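Local atomic coordinates of DUF1805 domain-containing protein (Thermoplasma acidophilum, PDB entry 1QW2), a protein that is of unknown function, belongs to the DUF1805 family and folds as an alpha/beta domain built on a mixed beta sheet. Residues L68-S80 and V86-I98. Sequence-based numbering, arbitrary orientation.
Sequences LDDMLSAKVVEAS and VGINPGDVLRNVI
Leu94 fills the hollow at the end of helix 68-73. Its CG lies anti to the backbone N (chi1 -175°), which directs the branch to Met71 O, 3.2 Å from CD2. The same methyl touches CB of Met71, a selenomethionine, and lies near Leu72 CD2. Strand 32-36 lies against this pocket through Leu33 and Ile35. Val93 is the next bump along. Its two methyls part: CG1 sits 3.4 Å from Leu72 O, while CG2 meets Lys75 NZ, where the two side chains cross at a slant. The aliphatic part of Lys75 runs over Gly91 O.

From segment 68-80, Val76 points into the other segment. It drops into the bend of the type II turn from Asn89 to Asp92, with CG2 3.4 Å from Asp92 O and CG1 by Asn89 O and Pro90 CA. Beyond it, Ala79 CB rests on Ile88 O (3.7 Å), in a shallow dip lined more loosely by Ile88 CG2 and Pro90 CD. Pro90 CB in turn lies against Val77 O. Within the turn, Asn89 N donates to Asp92 OD2 (2.9 Å), reaching it from above the carboxylate plane.

The backbones are laced antiparallel around a single beta bridge, Lys75 with Val93. Leu94 N gives an almost straight bond to Ala74 O (2.9 Å, 175°), and Val76 N another to Asp92 O (2.7 Å). Gly91 N to Val76 O and Arg95 N to Leu72 O, which uses a carbonyl lone pair, add two more bonds beyond these. Arg95 then sends NH2 to Asn1 O of the second subunit.

Four main-chain hydrogen bonds thus hold this irregular pairing. Methyls and methylenes pack on carbonyl oxygens, with a few looser apolar pairs. Ile88 O is buried with no hydrogen-bond partner in the model.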
loop_
_atom_site.group_PDB
_atom_site.type_symbol
_atom_site.label_atom_id
_atom_site.label_comp_id
_atom_site.label_asym_id
_atom_site.label_seq_id
_atom_site.Cartn_x
_atom_site.Cartn_y
_atom_site.Cartn_z
ATOM N N LEU A 68 5.960 -11.670 -9.556
ATOM C CA LEU A 68 6.103 -10.789 -10.707
ATOM C C LEU A 68 6.813 -11.544 -11.826
ATOM O O LEU A 68 6.419 -11.465 -12.990
ATOM C CB LEU A 68 6.915 -9.552 -10.326
ATOM C CG LEU A 68 7.379 -8.660 -11.479
ATOM C CD1 LEU A 68 6.178 -8.117 -12.238
ATOM C CD2 LEU A 68 8.225 -7.526 -10.929
ATOM N N ASP A 69 7.864 -12.274 -11.466
ATOM C CA ASP A 69 8.621 -13.050 -12.440
ATOM C C ASP A 69 7.728 -14.063 -13.149
ATOM O O ASP A 69 7.821 -14.234 -14.365
ATOM C CB ASP A 69 9.784 -13.777 -11.758
ATOM C CG ASP A 69 10.931 -12.847 -11.411
ATOM O OD1 ASP A 69 11.892 -13.306 -10.759
ATOM O OD2 ASP A 69 10.876 -11.659 -11.791
ATOM N N ASP A 70 6.867 -14.733 -12.388
ATOM C CA ASP A 70 5.957 -15.717 -12.968
ATOM C C ASP A 70 5.040 -15.054 -13.988
ATOM O O ASP A 70 4.803 -15.594 -15.070
ATOM C CB ASP A 70 5.096 -16.379 -11.887
ATOM C CG ASP A 70 5.889 -17.309 -10.991
ATOM O OD1 ASP A 70 6.728 -18.069 -11.515
ATOM O OD2 ASP A 70 5.657 -17.290 -9.766
HETATM N N MSE A 71 4.523 -13.879 -13.640
HETATM C CA MSE A 71 3.627 -13.156 -14.535
HETATM C C MSE A 71 4.285 -12.777 -15.853
HETATM O O MSE A 71 3.714 -12.987 -16.921
HETATM C CB MSE A 71 3.102 -11.883 -13.869
HETATM C CG MSE A 71 2.058 -12.114 -12.805
HETATM SE SE MSE A 71 1.206 -10.446 -12.332
HETATM C CE MSE A 71 -0.022 -10.310 -13.791
ATOM N N LEU A 72 5.484 -12.211 -15.776
ATOM C CA LEU A 72 6.198 -11.791 -16.975
ATOM C C LEU A 72 6.539 -12.953 -17.902
ATOM O O LEU A 72 6.619 -12.780 -19.120
ATOM C CB LEU A 72 7.475 -11.043 -16.584
ATOM C CG LEU A 72 7.246 -9.720 -15.849
ATOM C CD1 LEU A 72 8.583 -9.144 -15.404
ATOM C CD2 LEU A 72 6.515 -8.745 -16.763
ATOM N N SER A 73 6.733 -14.135 -17.327
ATOM C CA SER A 73 7.070 -15.319 -18.111
ATOM C C SER A 73 5.837 -16.141 -18.473
ATOM O O SER A 73 5.933 -17.117 -19.218
ATOM C CB SER A 73 8.057 -16.200 -17.341
ATOM O OG SER A 73 9.260 -15.503 -17.075
ATOM N N ALA A 74 4.680 -15.739 -17.959
ATOM C CA ALA A 74 3.441 -16.458 -18.230
ATOM C C ALA A 74 2.837 -16.095 -19.578
ATOM O O ALA A 74 3.044 -14.996 -20.093
ATOM C CB ALA A 74 2.429 -16.185 -17.124
ATOM N N LYS A 75 2.089 -17.032 -20.149
ATOM C CA LYS A 75 1.443 -16.793 -21.430
ATOM C C LYS A 75 0.032 -16.270 -21.205
ATOM O O LYS A 75 -0.678 -16.725 -20.304
ATOM C CB LYS A 75 1.395 -18.082 -22.254
ATOM C CG LYS A 75 2.765 -18.653 -22.571
ATOM C CD LYS A 75 2.652 -19.895 -23.434
ATOM C CE LYS A 75 4.021 -20.512 -23.684
ATOM N NZ LYS A 75 4.953 -19.546 -24.331
ATOM N N VAL A 76 -0.356 -15.296 -22.019
ATOM C CA VAL A 76 -1.681 -14.706 -21.943
ATOM C C VAL A 76 -2.705 -15.802 -22.199
ATOM O O VAL A 76 -2.628 -16.489 -23.216
ATOM C CB VAL A 76 -1.849 -13.607 -23.012
ATOM C CG1 VAL A 76 -3.302 -13.155 -23.085
ATOM C CG2 VAL A 76 -0.939 -12.434 -22.688
ATOM N N VAL A 77 -3.649 -15.979 -21.279
ATOM C CA VAL A 77 -4.684 -16.998 -21.451
ATOM C C VAL A 77 -5.909 -16.379 -22.113
ATOM O O VAL A 77 -6.572 -17.003 -22.949
ATOM C CB VAL A 77 -5.080 -17.618 -20.094
ATOM C CG1 VAL A 77 -6.196 -18.636 -20.288
ATOM C CG2 VAL A 77 -3.861 -18.281 -19.463
ATOM N N GLU A 78 -6.198 -15.139 -21.735
ATOM C CA GLU A 78 -7.313 -14.393 -22.294
ATOM C C GLU A 78 -6.868 -12.955 -22.523
ATOM O O GLU A 78 -6.143 -12.387 -21.712
ATOM C CB GLU A 78 -8.506 -14.393 -21.344
ATOM C CG GLU A 78 -9.283 -15.684 -21.292
ATOM C CD GLU A 78 -10.498 -15.562 -20.402
ATOM O OE1 GLU A 78 -10.352 -15.712 -19.173
ATOM O OE2 GLU A 78 -11.596 -15.293 -20.934
ATOM N N ALA A 79 -7.300 -12.381 -23.637
ATOM C CA ALA A 79 -6.973 -11.002 -23.972
ATOM C C ALA A 79 -8.282 -10.275 -24.241
ATOM O O ALA A 79 -9.163 -10.808 -24.921
ATOM C CB ALA A 79 -6.087 -10.956 -25.216
ATOM N N SER A 80 -8.423 -9.066 -23.711
ATOM C CA SER A 80 -9.654 -8.314 -23.927
ATOM C C SER A 80 -9.750 -7.903 -25.385
ATOM O O SER A 80 -8.768 -7.960 -26.129
ATOM C CB SER A 80 -9.693 -7.062 -23.049
ATOM O OG SER A 80 -8.764 -6.096 -23.504
ATOM N N VAL A 86 -4.842 -4.113 -30.349
ATOM C CA VAL A 86 -3.476 -3.605 -30.427
ATOM C C VAL A 86 -2.457 -4.719 -30.652
ATOM O O VAL A 86 -1.253 -4.519 -30.474
ATOM C CB VAL A 86 -3.088 -2.778 -29.176
ATOM C CG1 VAL A 86 -3.942 -1.522 -29.104
ATOM C CG2 VAL A 86 -3.250 -3.607 -27.921
ATOM N N GLY A 87 -2.947 -5.896 -31.036
ATOM C CA GLY A 87 -2.061 -7.008 -31.339
ATOM C C GLY A 87 -1.804 -8.076 -30.296
ATOM O O GLY A 87 -1.071 -9.025 -30.568
ATOM N N ILE A 88 -2.393 -7.940 -29.113
ATOM C CA ILE A 88 -2.187 -8.930 -28.057
ATOM C C ILE A 88 -3.164 -10.089 -28.209
ATOM O O ILE A 88 -4.372 -9.888 -28.329
ATOM C CB ILE A 88 -2.381 -8.311 -26.658
ATOM C CG1 ILE A 88 -1.419 -7.135 -26.472
ATOM C CG2 ILE A 88 -2.132 -9.366 -25.585
ATOM C CD1 ILE A 88 -1.617 -6.386 -25.175
ATOM N N ASN A 89 -2.635 -11.306 -28.206
ATOM C CA ASN A 89 -3.478 -12.484 -28.342
ATOM C C ASN A 89 -3.111 -13.586 -27.367
ATOM O O ASN A 89 -2.000 -13.624 -26.835
ATOM C CB ASN A 89 -3.404 -13.049 -29.765
ATOM C CG ASN A 89 -4.074 -12.150 -30.787
ATOM O OD1 ASN A 89 -3.420 -11.344 -31.443
ATOM N ND2 ASN A 89 -5.388 -12.281 -30.918
ATOM N N PRO A 90 -4.059 -14.497 -27.110
ATOM C CA PRO A 90 -3.823 -15.614 -26.199
ATOM C C PRO A 90 -2.596 -16.353 -26.722
ATOM O O PRO A 90 -2.470 -16.574 -27.930
ATOM C CB PRO A 90 -5.092 -16.447 -26.345
ATOM C CG PRO A 90 -6.136 -15.421 -26.645
ATOM C CD PRO A 90 -5.442 -14.511 -27.622
ATOM N N GLY A 91 -1.688 -16.715 -25.825
ATOM C CA GLY A 91 -0.489 -17.414 -26.244
ATOM C C GLY A 91 0.754 -16.557 -26.120
ATOM O O GLY A 91 1.850 -17.077 -25.914
ATOM N N ASP A 92 0.593 -15.244 -26.248
ATOM C CA ASP A 92 1.729 -14.335 -26.135
ATOM C C ASP A 92 2.318 -14.363 -24.729
ATOM O O ASP A 92 1.589 -14.476 -23.744
ATOM C CB ASP A 92 1.317 -12.889 -26.447
ATOM C CG ASP A 92 1.022 -12.662 -27.914
ATOM O OD1 ASP A 92 1.540 -13.427 -28.752
ATOM O OD2 ASP A 92 0.286 -11.701 -28.227
ATOM N N VAL A 93 3.640 -14.267 -24.637
ATOM C CA VAL A 93 4.301 -14.234 -23.338
ATOM C C VAL A 93 4.169 -12.783 -22.879
ATOM O O VAL A 93 4.505 -11.861 -23.621
ATOM C CB VAL A 93 5.793 -14.609 -23.448
ATOM C CG1 VAL A 93 6.452 -14.531 -22.075
ATOM C CG2 VAL A 93 5.930 -16.009 -24.032
ATOM N N LEU A 94 3.673 -12.579 -21.662
ATOM C CA LEU A 94 3.459 -11.227 -21.154
ATOM C C LEU A 94 4.631 -10.266 -21.360
ATOM O O LEU A 94 4.439 -9.135 -21.802
ATOM C CB LEU A 94 3.081 -11.271 -19.668
ATOM C CG LEU A 94 2.707 -9.926 -19.039
ATOM C CD1 LEU A 94 1.549 -9.304 -19.804
ATOM C CD2 LEU A 94 2.331 -10.125 -17.576
ATOM N N ARG A 95 5.840 -10.711 -21.043
ATOM C CA ARG A 95 7.019 -9.859 -21.198
ATOM C C ARG A 95 7.142 -9.305 -22.617
ATOM O O ARG A 95 7.617 -8.186 -22.819
ATOM C CB ARG A 95 8.284 -10.649 -20.848
ATOM C CG ARG A 95 9.558 -9.816 -20.827
ATOM C CD ARG A 95 9.550 -8.815 -19.678
ATOM N NE ARG A 95 10.760 -7.997 -19.654
ATOM C CZ ARG A 95 11.087 -7.114 -20.594
ATOM N NH1 ARG A 95 10.292 -6.928 -21.640
ATOM N NH2 ARG A 95 12.211 -6.417 -20.490
ATOM N N ASN A 96 6.698 -10.090 -23.594
ATOM C CA ASN A 96 6.780 -9.698 -24.996
ATOM C C ASN A 96 5.720 -8.697 -25.454
ATOM O O ASN A 96 5.827 -8.136 -26.546
ATOM C CB ASN A 96 6.713 -10.944 -25.886
ATOM C CG ASN A 96 7.914 -11.859 -25.710
ATOM O OD1 ASN A 96 7.937 -12.976 -26.229
ATOM N ND2 ASN A 96 8.922 -11.386 -24.983
ATOM N N VAL A 97 4.701 -8.464 -24.632
ATOM C CA VAL A 97 3.651 -7.526 -25.014
ATOM C C VAL A 97 3.309 -6.502 -23.938
ATOM O O VAL A 97 2.416 -5.679 -24.128
ATOM C CB VAL A 97 2.350 -8.267 -25.398
ATOM C CG1 VAL A 97 2.619 -9.227 -26.554
ATOM C CG2 VAL A 97 1.796 -9.014 -24.192
ATOM N N ILE A 98 4.025 -6.544 -22.819
ATOM C CA ILE A 98 3.767 -5.621 -21.715
ATOM C C ILE A 98 3.894 -4.160 -22.143
ATOM O O ILE A 98 3.237 -3.280 -21.588
ATOM C CB ILE A 98 4.733 -5.891 -20.538
ATOM C CG1 ILE A 98 4.240 -5.174 -19.282
ATOM C CG2 ILE A 98 6.135 -5.422 -20.893
ATOM C CD1 ILE A 98 2.933 -5.705 -18.756
#